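Local coordinates for ecdysteroid-phosphate phosphatase (Bombyx mori, PDB 3C7T), which removes phosphate from ecdysteroid phosphates, above all ecdysone 22-phosphate, to release the active hormones, and also acts as a protein tyrosine phosphatase, at residues 31-34 and 39-42; 63-68 and 93-98; 80-85 and 98-103; 84-89 and 147-152; 117-122 and 130-135. One frame throughout, in Å; residues are numbered along the deposited sequence.

How the interactions relate
From the N terminus, interaction 1 comes first. It closes a short loop between the two-stranded antiparallel sheet and the connection to helix 50-56. Asn39 OD1 then reaches Leu63 N, which joins it to interaction 2. Interaction 2 packs helix 62-77 against helix 91-104. Interaction 3 crosses it in sequence: strand 84-87 and the residues before it meet the same second helix, and Gln98 belongs to both contacts. Interaction 4 also starts from strand 84-87 and closes a long loop with residues 147-152. Interaction 5 falls within that loop and touches interaction 4, where Ser88 and Pro89 meet Phe119 and Phe132 beside the active site.

Interaction 1 of 5, residues 31-34 and 39-42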
# COMPACT_ATOMS: atom_id res chain seq x y z
N ASP A 31 27.72 3.00 7.70
CA ASP A 31 27.40 1.58 7.40
C ASP A 31 26.16 1.03 8.10
O ASP A 31 25.85 -0.17 7.96
CB ASP A 31 28.60 0.65 7.63
CG ASP A 31 29.52 0.57 6.41
OD1 ASP A 31 29.04 0.76 5.27
OD2 ASP A 31 30.73 0.29 6.61
N THR A 32 25.45 1.89 8.82
CA THR A 32 24.21 1.50 9.48
C THR A 32 22.99 2.11 8.78
O THR A 32 22.89 3.34 8.66
CB THR A 32 24.22 1.90 10.96
OG1 THR A 32 25.36 1.30 11.58
CG2 THR A 32 22.97 1.42 11.66
N TYR A 33 22.09 1.24 8.35
CA TYR A 33 20.83 1.65 7.70
C TYR A 33 19.91 2.36 8.68
O TYR A 33 19.67 1.85 9.78
CB TYR A 33 20.13 0.42 7.13
CG TYR A 33 18.73 0.70 6.60
CD1 TYR A 33 18.55 1.46 5.43
CD2 TYR A 33 17.59 0.21 7.26
CE1 TYR A 33 17.27 1.73 4.94
CE2 TYR A 33 16.31 0.46 6.77
CZ TYR A 33 16.16 1.23 5.61
OH TYR A 33 14.90 1.48 5.13
N VAL A 34 19.40 3.53 8.29
CA VAL A 34 18.38 4.24 9.07
C VAL A 34 17.16 4.36 8.16
O VAL A 34 17.29 4.82 7.04
CB VAL A 34 18.84 5.67 9.46
CG1 VAL A 34 17.67 6.45 10.08
CG2 VAL A 34 20.09 5.64 10.39
N ASN A 39 7.67 4.18 3.69
CA ASN A 39 7.54 3.15 2.68
C ASN A 39 8.88 2.41 2.44
O ASN A 39 8.97 1.52 1.59
CB ASN A 39 6.95 3.76 1.39
CG ASN A 39 6.46 2.73 0.41
OD1 ASN A 39 5.96 1.67 0.79
ND2 ASN A 39 6.59 3.05 -0.89
N LEU A 40 9.92 2.73 3.22
CA LEU A 40 11.17 1.96 3.16
C LEU A 40 11.16 0.76 4.13
O LEU A 40 10.41 0.76 5.13
CB LEU A 40 12.39 2.86 3.45
CG LEU A 40 12.82 3.82 2.34
CD1 LEU A 40 13.78 4.85 2.86
CD2 LEU A 40 13.43 3.07 1.16
N PRO A 41 12.00 -0.26 3.87
CA PRO A 41 12.07 -1.38 4.82
C PRO A 41 12.34 -0.92 6.26
O PRO A 41 13.04 0.06 6.47
CB PRO A 41 13.24 -2.20 4.30
CG PRO A 41 13.31 -1.86 2.82
CD PRO A 41 12.91 -0.43 2.72
N LEU A 42 11.77 -1.62 7.23
CA LEU A 42 12.03 -1.32 8.64
C LEU A 42 13.51 -1.53 9.00
O LEU A 42 14.10 -0.75 9.77
CB LEU A 42 11.16 -2.21 9.53
CG LEU A 42 9.66 -1.91 9.53
CD1 LEU A 42 8.90 -2.99 10.29
CD2 LEU A 42 9.43 -0.55 10.15
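Tyr33 points its phenol at the backbone of Pro41, and its hydroxyl ends beside Leu40. The tyrosine sits on strand 32-33, half of a small two-stranded antiparallel sheet with strand 28-29. Residues 39-42 belong to the loop that follows, before helix 50-56. The contact pins the loop to the strand it follows. CG of Tyr33 is anti to the backbone N (chi1 172°), which sends the ring out from the strand to the loop. The hydroxyl and the adjoining ring edge do the touching. Pro41 O lies in the ring plane, at the edge, 3.3 Å from Tyr33 CE2. Leu40 comes to the hydroxyl through its CB, at 3.3 Å from Tyr33 OH, and the two side chains run obliquely to each other. Leu42 contributes its backbone, with O near Tyr33 CE2. Cys27 of helix 23-27 touches both Tyr33 and Leu40, and Val16 of helix 16-19 packs on Leu40 and Pro41. Leu42 also packs on Met77 of the second subunit. The one hydrogen bond between the two segments runs from Tyr33 OH to Pro41 O, 2.7 Å long, in the carbonyl plane and on a lone pair, with a C=O...donor angle of 137°.

Interaction 2 of 5, residues 63-68 and 93-98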
# COMPACT_ATOMS: atom_id res chain seq x y z
N LEU A 63 4.93 -0.95 0.44
CA LEU A 63 3.79 -1.12 -0.45
C LEU A 63 3.99 -2.38 -1.29
O LEU A 63 3.05 -3.10 -1.56
CB LEU A 63 3.64 0.09 -1.37
CG LEU A 63 2.51 -0.01 -2.39
CD1 LEU A 63 1.20 -0.54 -1.75
CD2 LEU A 63 2.32 1.32 -3.09
N GLY A 64 5.22 -2.63 -1.73
CA GLY A 64 5.49 -3.82 -2.56
C GLY A 64 5.17 -5.13 -1.86
O GLY A 64 4.58 -6.03 -2.44
N TRP A 65 5.56 -5.24 -0.59
CA TRP A 65 5.11 -6.35 0.26
C TRP A 65 3.59 -6.42 0.34
O TRP A 65 3.02 -7.50 0.20
CB TRP A 65 5.66 -6.18 1.67
CG TRP A 65 7.05 -6.65 1.80
CD1 TRP A 65 8.19 -5.95 1.51
CD2 TRP A 65 7.47 -7.94 2.27
NE1 TRP A 65 9.31 -6.73 1.79
CE2 TRP A 65 8.88 -7.94 2.26
CE3 TRP A 65 6.78 -9.08 2.74
CZ2 TRP A 65 9.64 -9.07 2.68
CZ3 TRP A 65 7.53 -10.19 3.16
CH2 TRP A 65 8.94 -10.17 3.13
N PHE A 66 2.94 -5.28 0.55
CA PHE A 66 1.46 -5.22 0.68
C PHE A 66 0.74 -5.64 -0.60
O PHE A 66 -0.24 -6.39 -0.57
CB PHE A 66 1.07 -3.79 1.07
CG PHE A 66 -0.38 -3.62 1.37
CD1 PHE A 66 -0.96 -4.24 2.48
CD2 PHE A 66 -1.17 -2.82 0.56
CE1 PHE A 66 -2.34 -4.05 2.76
CE2 PHE A 66 -2.55 -2.62 0.84
CZ PHE A 66 -3.12 -3.26 1.94
N GLN A 67 1.24 -5.19 -1.75
CA GLN A 67 0.73 -5.66 -3.05
C GLN A 67 0.79 -7.17 -3.19
O GLN A 67 -0.18 -7.80 -3.63
CB GLN A 67 1.53 -5.01 -4.20
CG GLN A 67 1.32 -3.50 -4.27
CD GLN A 67 2.27 -2.77 -5.25
OE1 GLN A 67 3.39 -3.24 -5.52
NE2 GLN A 67 1.86 -1.57 -5.73
N ALA A 68 1.91 -7.77 -2.79
CA ALA A 68 2.07 -9.24 -2.88
C ALA A 68 1.09 -9.93 -1.92
O ALA A 68 0.48 -10.94 -2.24
CB ALA A 68 3.50 -9.62 -2.57
N CYS A 93 11.91 -10.46 -5.95
CA CYS A 93 11.06 -11.61 -6.30
C CYS A 93 10.88 -12.55 -5.11
O CYS A 93 9.77 -13.03 -4.83
CB CYS A 93 11.62 -12.35 -7.52
SG CYS A 93 11.90 -11.26 -8.94
N VAL A 94 11.98 -12.84 -4.41
CA VAL A 94 11.87 -13.66 -3.19
C VAL A 94 11.00 -12.96 -2.12
O VAL A 94 10.17 -13.61 -1.46
CB VAL A 94 13.26 -14.01 -2.61
CG1 VAL A 94 13.08 -14.98 -1.44
CG2 VAL A 94 14.13 -14.67 -3.71
N GLU A 95 11.14 -11.65 -1.98
CA GLU A 95 10.26 -10.95 -1.04
C GLU A 95 8.82 -10.95 -1.50
O GLU A 95 7.93 -11.06 -0.67
CB GLU A 95 10.75 -9.53 -0.78
CG GLU A 95 12.10 -9.47 -0.05
CD GLU A 95 12.49 -8.02 0.29
OE1 GLU A 95 12.34 -7.13 -0.58
OE2 GLU A 95 12.97 -7.77 1.42
N THR A 96 8.58 -10.86 -2.81
CA THR A 96 7.21 -10.94 -3.30
C THR A 96 6.63 -12.32 -2.95
O THR A 96 5.47 -12.44 -2.54
CB THR A 96 7.14 -10.65 -4.79
OG1 THR A 96 7.69 -9.35 -5.01
CG2 THR A 96 5.64 -10.70 -5.31
N ALA A 97 7.46 -13.34 -3.11
CA ALA A 97 7.02 -14.71 -2.81
C ALA A 97 6.62 -14.83 -1.35
O ALA A 97 5.58 -15.45 -1.03
CB ALA A 97 8.16 -15.70 -3.16
N GLN A 98 7.42 -14.26 -0.45
CA GLN A 98 7.06 -14.30 0.97
C GLN A 98 5.79 -13.51 1.27
O GLN A 98 4.93 -14.01 1.98
CB GLN A 98 8.21 -13.82 1.86
CG GLN A 98 7.94 -14.06 3.36
CD GLN A 98 7.74 -15.52 3.67
OE1 GLN A 98 8.56 -16.36 3.28
NE2 GLN A 98 6.65 -15.85 4.37
O HOH W 1 11.68 -5.07 1.59
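Two helices of the histidine phosphatase domain, 62-77 and 91-104, pack here through Trp65 and Ala68 on one and Glu95, Thr96 and Gln98 on the other. The local axes approach to 8.5 Å and cross at -49°. Trp65 has the largest share of the contact. Its CG is anti to the carbonyl carbon (chi1 -81°), and the indole reaches across to the second helix. The aliphatic part of Glu95 meets the six-membered ring, with Glu95 CB 3.7 Å from Trp65 CZ2. Glu95 O lies over one face, offset toward the rim. Gln98 CG comes to the ring edge, 3.9 Å from Trp65 CZ3. A water in the indole plane accepts from Trp65 NE1 at 2.9 Å and makes a weak bond to Glu95 OE2. Glu95 OE1 is held by Leu60 N. Without the indole, as with an alanine here, a gap is likely to open beside Glu95 and Gln98, and the water to lose its N-H donor. Further along, the helices come closer: Ala68 CB is 3.4 Å from Thr96 O and 3.6 Å from Thr96 CG2. Thr96 OG1 bonds to Arg92 O and Gly13 N, and the threonine also packs on His12, which carries the phosphate in the reaction. Through Thr96, helix 91-104 backs the phosphohistidine site of a branch 1 histidine phosphatase.

Interaction 3 of 5, residues 80-85 and 98-103; sequences VSIKHV and QGFLDG
The Phe100 ring meets Ile82 at its edge. Ile82 CD1 lies near the ring plane, 3.7 Å from Phe100 CZ and 4.1 Å from Phe100 CE2. The isoleucine lies nearly perpendicular to the phenylalanine side chain, and its CD1 methyl meets the far end of the ring. A trans first torsion (chi1 172°) swings the ring off the helix toward the residues before the strand. Around the same ring, Val71 of helix 62-77 and Ile188 of strand 187-191 add further apolar contacts. The contact belongs to a beta-alpha-beta unit, in which strand 84-87 leads into helix 91-104 and then into strand 112-114, parallel to the first. One turn of that helix lies against the start of the strand and the residues leading into it. The second pair is Val85 and Leu101. They run antiparallel to each other and meet by single methyls, Val85 CG2 and Leu101 CD2, 3.9 Å apart. Leu101 also packs on Ile112 of strand 112-114. All four touching side chains are buried and apolar. On the helix itself, Gln98 NE2 donates to Asp102 OD1 over 2.8 Å. The acceptor lies close to the amide plane, but the donor comes from above the carboxylate plane.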
# COMPACT_ATOMS: atom_id res chain seq x y z
N VAL A 80 -8.30 -20.94 -3.42
CA VAL A 80 -7.23 -21.56 -4.19
C VAL A 80 -5.96 -21.75 -3.35
O VAL A 80 -5.46 -20.80 -2.74
CB VAL A 80 -6.94 -20.80 -5.52
CG1 VAL A 80 -5.81 -21.49 -6.30
CG2 VAL A 80 -8.20 -20.72 -6.38
N SER A 81 -5.47 -22.98 -3.30
CA SER A 81 -4.24 -23.29 -2.57
C SER A 81 -3.04 -23.23 -3.52
O SER A 81 -3.24 -23.21 -4.74
CB SER A 81 -4.33 -24.68 -1.95
OG SER A 81 -4.69 -25.62 -2.95
N ILE A 82 -1.83 -23.19 -2.97
CA ILE A 82 -0.61 -23.28 -3.76
C ILE A 82 0.35 -24.21 -3.01
O ILE A 82 0.48 -24.16 -1.78
CB ILE A 82 0.04 -21.87 -4.07
CG1 ILE A 82 -0.74 -21.12 -5.15
CG2 ILE A 82 1.44 -22.00 -4.63
CD1 ILE A 82 -1.83 -20.28 -4.64
N LYS A 83 1.02 -25.08 -3.75
CA LYS A 83 1.93 -26.00 -3.11
C LYS A 83 3.35 -25.75 -3.54
O LYS A 83 4.29 -25.95 -2.76
CB LYS A 83 1.51 -27.43 -3.44
CG LYS A 83 2.31 -28.51 -2.73
CD LYS A 83 1.53 -29.82 -2.72
CE LYS A 83 2.33 -30.95 -2.06
NZ LYS A 83 2.85 -30.56 -0.72
N HIS A 84 3.52 -25.31 -4.78
CA HIS A 84 4.84 -25.25 -5.41
C HIS A 84 5.13 -23.81 -5.82
O HIS A 84 4.47 -23.28 -6.72
CB HIS A 84 4.89 -26.18 -6.61
CG HIS A 84 4.43 -27.57 -6.30
ND1 HIS A 84 3.22 -28.06 -6.73
CD2 HIS A 84 5.02 -28.57 -5.59
CE1 HIS A 84 3.08 -29.31 -6.31
NE2 HIS A 84 4.16 -29.64 -5.62
N VAL A 85 6.11 -23.21 -5.15
CA VAL A 85 6.41 -21.78 -5.28
C VAL A 85 7.86 -21.63 -5.74
O VAL A 85 8.79 -22.09 -5.06
CB VAL A 85 6.17 -21.02 -3.96
CG1 VAL A 85 6.54 -19.54 -4.09
CG2 VAL A 85 4.71 -21.16 -3.50
N GLN A 98 7.42 -14.26 -0.45
CA GLN A 98 7.06 -14.30 0.97
C GLN A 98 5.79 -13.51 1.27
O GLN A 98 4.93 -14.01 1.98
CB GLN A 98 8.21 -13.82 1.86
CG GLN A 98 7.94 -14.06 3.36
CD GLN A 98 7.74 -15.52 3.67
OE1 GLN A 98 8.56 -16.36 3.28
NE2 GLN A 98 6.65 -15.85 4.37
N GLY A 99 5.66 -12.29 0.74
CA GLY A 99 4.41 -11.52 0.93
C GLY A 99 3.21 -12.29 0.41
O GLY A 99 2.18 -12.38 1.07
N PHE A 100 3.37 -12.93 -0.75
CA PHE A 100 2.29 -13.72 -1.33
C PHE A 100 1.87 -14.84 -0.35
O PHE A 100 0.68 -15.03 -0.02
CB PHE A 100 2.74 -14.30 -2.68
CG PHE A 100 1.78 -15.28 -3.27
CD1 PHE A 100 0.63 -14.83 -3.93
CD2 PHE A 100 2.03 -16.65 -3.19
CE1 PHE A 100 -0.27 -15.73 -4.46
CE2 PHE A 100 1.13 -17.56 -3.74
CZ PHE A 100 -0.02 -17.09 -4.38
N LEU A 101 2.87 -15.58 0.13
CA LEU A 101 2.62 -16.67 1.09
C LEU A 101 2.03 -16.18 2.40
O LEU A 101 1.22 -16.88 3.03
CB LEU A 101 3.91 -17.49 1.33
CG LEU A 101 4.41 -18.30 0.14
CD1 LEU A 101 5.80 -18.90 0.43
CD2 LEU A 101 3.43 -19.40 -0.24
N ASP A 102 2.42 -14.98 2.83
CA ASP A 102 1.86 -14.39 4.05
C ASP A 102 0.35 -14.10 3.85
O ASP A 102 -0.46 -14.38 4.73
CB ASP A 102 2.58 -13.09 4.42
CG ASP A 102 4.00 -13.32 4.95
OD1 ASP A 102 4.37 -14.45 5.32
OD2 ASP A 102 4.77 -12.32 4.99
N GLY A 103 -0.00 -13.53 2.70
CA GLY A 103 -1.40 -13.20 2.40
C GLY A 103 -2.24 -14.47 2.28
O GLY A 103 -3.39 -14.54 2.78

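Interaction 4 of 5, residues 84-89 and 147-152; sequences HVYASP and MTYKPY
Tyr86 and Tyr149 make the closer half of this contact, and Tyr152 the looser half. The hydroxyl of Tyr149 comes to the edge of the Tyr86 ring and lies in its plane. Tyr149 OH is 3.6 Å from Tyr86 CE2 and 3.7 Å from Tyr86 CD2. Behind the hydroxyl, Tyr149 CZ is 4.1 Å from Tyr86 CE2. The long axes of the two side chains are close to square with each other. With chi1 at 179°, the Tyr149 phenol stretches away from its own backbone and aims at the strand. Glu115 OE1 bonds both to this hydroxyl and to the backbone N of Tyr152, and so ties the loop down at two points. Tyr86 lies on strand 84-87, an inner strand of the mixed sheet of the histidine phosphatase fold. Residues 147-152 form part of the long connection from helix 135-140 to helix 162-179, and this connection reaches that strand through its tyrosine side chains. With a leucine here instead of Tyr149, Glu115 would probably lose one of its donors, and the CE2 edge of Tyr86 its close neighbour. On the looser side, Tyr152 CE2 is 4.2 Å from Tyr86 CE2, and the rings meet obliquely. The Tyr152 hydroxyl bonds to Asp179 OD2. Both loop tyrosines are partly exposed, while Tyr86 is buried. It also packs on Lys113 and Val187, from the strands on either side of its own.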
# COMPACT_ATOMS: atom_id res chain seq x y z
N HIS A 84 3.52 -25.31 -4.78
CA HIS A 84 4.84 -25.25 -5.41
C HIS A 84 5.13 -23.81 -5.82
O HIS A 84 4.47 -23.28 -6.72
CB HIS A 84 4.89 -26.18 -6.61
CG HIS A 84 4.43 -27.57 -6.30
ND1 HIS A 84 3.22 -28.06 -6.73
CD2 HIS A 84 5.02 -28.57 -5.59
CE1 HIS A 84 3.08 -29.31 -6.31
NE2 HIS A 84 4.16 -29.64 -5.62
N VAL A 85 6.11 -23.21 -5.15
CA VAL A 85 6.41 -21.78 -5.28
C VAL A 85 7.86 -21.63 -5.74
O VAL A 85 8.79 -22.09 -5.06
CB VAL A 85 6.17 -21.02 -3.96
CG1 VAL A 85 6.54 -19.54 -4.09
CG2 VAL A 85 4.71 -21.16 -3.50
N TYR A 86 8.02 -21.03 -6.92
CA TYR A 86 9.34 -20.79 -7.53
C TYR A 86 9.54 -19.29 -7.68
O TYR A 86 8.62 -18.59 -8.13
CB TYR A 86 9.44 -21.49 -8.89
CG TYR A 86 9.21 -22.99 -8.81
CD1 TYR A 86 7.91 -23.50 -8.81
CD2 TYR A 86 10.28 -23.88 -8.73
CE1 TYR A 86 7.68 -24.88 -8.73
CE2 TYR A 86 10.06 -25.27 -8.66
CZ TYR A 86 8.76 -25.75 -8.66
OH TYR A 86 8.51 -27.10 -8.58
N ALA A 87 10.72 -18.80 -7.31
CA ALA A 87 11.01 -17.37 -7.40
C ALA A 87 12.35 -17.13 -8.07
O ALA A 87 13.32 -17.86 -7.83
CB ALA A 87 11.01 -16.75 -6.03
N SER A 88 12.40 -16.09 -8.90
CA SER A 88 13.66 -15.60 -9.43
C SER A 88 14.56 -15.27 -8.25
O SER A 88 14.07 -14.93 -7.19
CB SER A 88 13.38 -14.32 -10.24
OG SER A 88 14.56 -13.58 -10.39
N PRO A 89 15.89 -15.39 -8.41
CA PRO A 89 16.76 -15.14 -7.25
C PRO A 89 16.92 -13.65 -6.87
O PRO A 89 17.55 -13.36 -5.84
CB PRO A 89 18.10 -15.77 -7.68
CG PRO A 89 18.08 -15.67 -9.16
CD PRO A 89 16.66 -15.82 -9.59
N MET A 147 15.75 -24.70 1.71
CA MET A 147 17.21 -24.92 1.85
C MET A 147 17.73 -26.12 1.05
O MET A 147 18.91 -26.16 0.67
CB MET A 147 17.57 -25.12 3.32
CG MET A 147 17.53 -23.85 4.15
SD MET A 147 18.58 -22.60 3.42
CE MET A 147 19.22 -21.86 4.93
N THR A 148 16.87 -27.09 0.80
CA THR A 148 17.28 -28.30 0.10
C THR A 148 16.83 -28.30 -1.36
O THR A 148 16.80 -29.33 -2.02
CB THR A 148 16.79 -29.57 0.83
OG1 THR A 148 15.36 -29.54 0.94
CG2 THR A 148 17.40 -29.66 2.23
N TYR A 149 16.50 -27.12 -1.88
CA TYR A 149 16.11 -27.05 -3.27
C TYR A 149 17.33 -27.05 -4.20
O TYR A 149 18.26 -26.26 -4.02
CB TYR A 149 15.24 -25.82 -3.54
CG TYR A 149 14.82 -25.70 -4.98
CD1 TYR A 149 14.01 -26.66 -5.57
CD2 TYR A 149 15.25 -24.62 -5.76
CE1 TYR A 149 13.63 -26.56 -6.91
CE2 TYR A 149 14.86 -24.51 -7.09
CZ TYR A 149 14.06 -25.47 -7.66
OH TYR A 149 13.67 -25.36 -8.97
N LYS A 150 17.32 -27.93 -5.20
CA LYS A 150 18.39 -27.96 -6.20
C LYS A 150 17.85 -27.41 -7.53
O LYS A 150 16.98 -28.02 -8.15
CB LYS A 150 18.97 -29.38 -6.35
CG LYS A 150 19.82 -29.82 -5.13
CD LYS A 150 19.86 -31.34 -4.95
CE LYS A 150 20.33 -31.75 -3.54
NZ LYS A 150 19.32 -31.44 -2.46
N PRO A 151 18.31 -26.20 -7.93
CA PRO A 151 17.76 -25.48 -9.09
C PRO A 151 17.91 -26.20 -10.42
O PRO A 151 18.90 -26.90 -10.63
CB PRO A 151 18.58 -24.18 -9.12
CG PRO A 151 19.15 -24.04 -7.76
CD PRO A 151 19.39 -25.44 -7.29
N TYR A 152 16.93 -26.01 -11.30
CA TYR A 152 16.99 -26.55 -12.66
C TYR A 152 18.07 -25.91 -13.52
O TYR A 152 18.63 -26.57 -14.41
CB TYR A 152 15.65 -26.43 -13.36
CG TYR A 152 14.55 -27.19 -12.68
CD1 TYR A 152 14.61 -28.58 -12.56
CD2 TYR A 152 13.44 -26.53 -12.17
CE1 TYR A 152 13.59 -29.29 -11.92
CE2 TYR A 152 12.42 -27.23 -11.54
CZ TYR A 152 12.50 -28.61 -11.43
OH TYR A 152 11.50 -29.28 -10.81

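Interaction 5 of 5, residues 117-122 and 130-135; sequences GLFEFK and IDFMTP
Phe119 and Phe132 form a T-shaped pair beside the active site of this histidine phosphatase domain. Both lie in the long loop between strand 112-114 and helix 135-140. Phe119 leaves the backbone with its CB turned toward the second segment. The first torsion is extended (chi1 -169°), and Phe119 CG already lies 4.0 Å from Phe132 CZ. One step on, Phe119 CD1 is 3.6 Å from Phe132 CZ. Phe119 CE1 comes closest, 3.5 Å from Phe132 CZ and the same from Phe132 CE1. At the tip, Phe119 CZ is 3.7 Å from Phe132 CZ. Phe132 CZ thus stands over the centre of the Phe119 face. The ring planes are at 79°, with the centroids 4.9 Å apart. The opposite face of Phe119 carries Glu120 CG, near the rim. Glu120 touches the bound tungstate, and its OE2 forms a salt bridge with Lys128. The Phe119 ring also meets His192, an inferred active-site residue, with the two planes near 85°. The side chain of Phe119 lies about 7 Å from the tungstate at the nearest atoms, next to these pocket residues. A second pair, Lys122 and Ile130, joins the same two parts of the loop. The lysine bends at chi3, and its NZ bonds to the O atoms of Ser158 and Asp156. Lower in the side chain, Lys122 CD meets Ile130 CD1 at 3.9 Å.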
# COMPACT_ATOMS: atom_id res chain seq x y z
N GLY A 117 16.71 -20.04 -13.10
CA GLY A 117 16.08 -20.15 -14.42
C GLY A 117 15.11 -19.02 -14.66
O GLY A 117 14.91 -18.60 -15.80
N LEU A 118 14.52 -18.50 -13.58
CA LEU A 118 13.52 -17.44 -13.65
C LEU A 118 14.09 -16.03 -13.71
O LEU A 118 13.33 -15.06 -13.88
CB LEU A 118 12.54 -17.58 -12.46
CG LEU A 118 11.72 -18.89 -12.39
CD1 LEU A 118 10.86 -18.87 -11.15
CD2 LEU A 118 10.88 -19.11 -13.66
N PHE A 119 15.41 -15.88 -13.58
CA PHE A 119 16.00 -14.53 -13.60
C PHE A 119 15.77 -13.81 -14.94
O PHE A 119 15.70 -14.44 -16.00
CB PHE A 119 17.48 -14.53 -13.17
CG PHE A 119 18.04 -13.15 -12.92
CD1 PHE A 119 17.58 -12.37 -11.87
CD2 PHE A 119 19.05 -12.64 -13.75
CE1 PHE A 119 18.09 -11.09 -11.65
CE2 PHE A 119 19.58 -11.35 -13.54
CZ PHE A 119 19.10 -10.58 -12.49
N GLU A 120 15.65 -12.47 -14.87
CA GLU A 120 15.41 -11.63 -16.02
C GLU A 120 16.53 -11.77 -17.06
O GLU A 120 17.58 -12.35 -16.79
CB GLU A 120 15.31 -10.16 -15.57
CG GLU A 120 16.65 -9.56 -15.14
CD GLU A 120 16.52 -8.12 -14.64
OE1 GLU A 120 15.36 -7.63 -14.53
OE2 GLU A 120 17.59 -7.49 -14.38
N PHE A 121 16.29 -11.24 -18.26
CA PHE A 121 17.25 -11.25 -19.35
C PHE A 121 18.49 -10.46 -18.97
O PHE A 121 18.40 -9.29 -18.56
CB PHE A 121 16.55 -10.69 -20.60
CG PHE A 121 17.42 -10.56 -21.82
CD1 PHE A 121 18.46 -11.46 -22.08
CD2 PHE A 121 17.14 -9.56 -22.75
CE1 PHE A 121 19.23 -11.32 -23.23
CE2 PHE A 121 17.90 -9.43 -23.89
CZ PHE A 121 18.94 -10.32 -24.13
N LYS A 122 19.65 -11.10 -19.11
CA LYS A 122 20.95 -10.45 -18.98
C LYS A 122 21.43 -9.89 -20.33
O LYS A 122 22.15 -10.58 -21.07
CB LYS A 122 21.98 -11.43 -18.41
CG LYS A 122 21.61 -11.97 -17.03
CD LYS A 122 22.65 -12.96 -16.53
CE LYS A 122 22.57 -14.29 -17.27
NZ LYS A 122 23.85 -15.04 -17.12
N ILE A 130 25.42 -7.76 -10.65
CA ILE A 130 24.65 -8.92 -10.21
C ILE A 130 25.12 -9.38 -8.82
O ILE A 130 26.29 -9.68 -8.62
CB ILE A 130 24.66 -10.09 -11.24
CG1 ILE A 130 23.85 -9.72 -12.49
CG2 ILE A 130 24.10 -11.37 -10.62
CD1 ILE A 130 24.08 -10.61 -13.71
N ASP A 131 24.20 -9.40 -7.86
CA ASP A 131 24.53 -9.70 -6.49
C ASP A 131 23.28 -10.32 -5.87
O ASP A 131 22.28 -9.61 -5.66
CB ASP A 131 24.96 -8.41 -5.75
CG ASP A 131 25.53 -8.68 -4.35
OD1 ASP A 131 24.90 -9.43 -3.57
OD2 ASP A 131 26.61 -8.12 -4.04
N PHE A 132 23.30 -11.63 -5.65
CA PHE A 132 22.15 -12.34 -5.07
C PHE A 132 22.41 -12.71 -3.62
O PHE A 132 23.55 -13.07 -3.25
CB PHE A 132 21.81 -13.62 -5.87
CG PHE A 132 21.39 -13.35 -7.28
CD1 PHE A 132 20.43 -12.39 -7.57
CD2 PHE A 132 21.95 -14.06 -8.33
CE1 PHE A 132 20.05 -12.13 -8.88
CE2 PHE A 132 21.56 -13.82 -9.66
CZ PHE A 132 20.61 -12.85 -9.92
N MET A 133 21.37 -12.65 -2.79
CA MET A 133 21.49 -13.16 -1.42
C MET A 133 21.37 -14.66 -1.46
O MET A 133 20.60 -15.21 -2.24
CB MET A 133 20.45 -12.54 -0.48
CG MET A 133 20.72 -11.07 -0.14
SD MET A 133 19.38 -10.23 0.77
CE MET A 133 19.50 -11.00 2.38
N THR A 134 22.17 -15.34 -0.64
CA THR A 134 22.16 -16.79 -0.60
C THR A 134 20.88 -17.26 0.08
O THR A 134 20.33 -16.52 0.88
CB THR A 134 23.38 -17.32 0.19
OG1 THR A 134 23.33 -16.81 1.53
CG2 THR A 134 24.67 -16.87 -0.46
N PRO A 135 20.40 -18.48 -0.24
CA PRO A 135 19.32 -19.11 0.54
C PRO A 135 19.53 -19.00 2.07
O PRO A 135 18.59 -18.68 2.78
CB PRO A 135 19.35 -20.56 0.07
CG PRO A 135 19.79 -20.44 -1.38
CD PRO A 135 20.79 -19.32 -1.40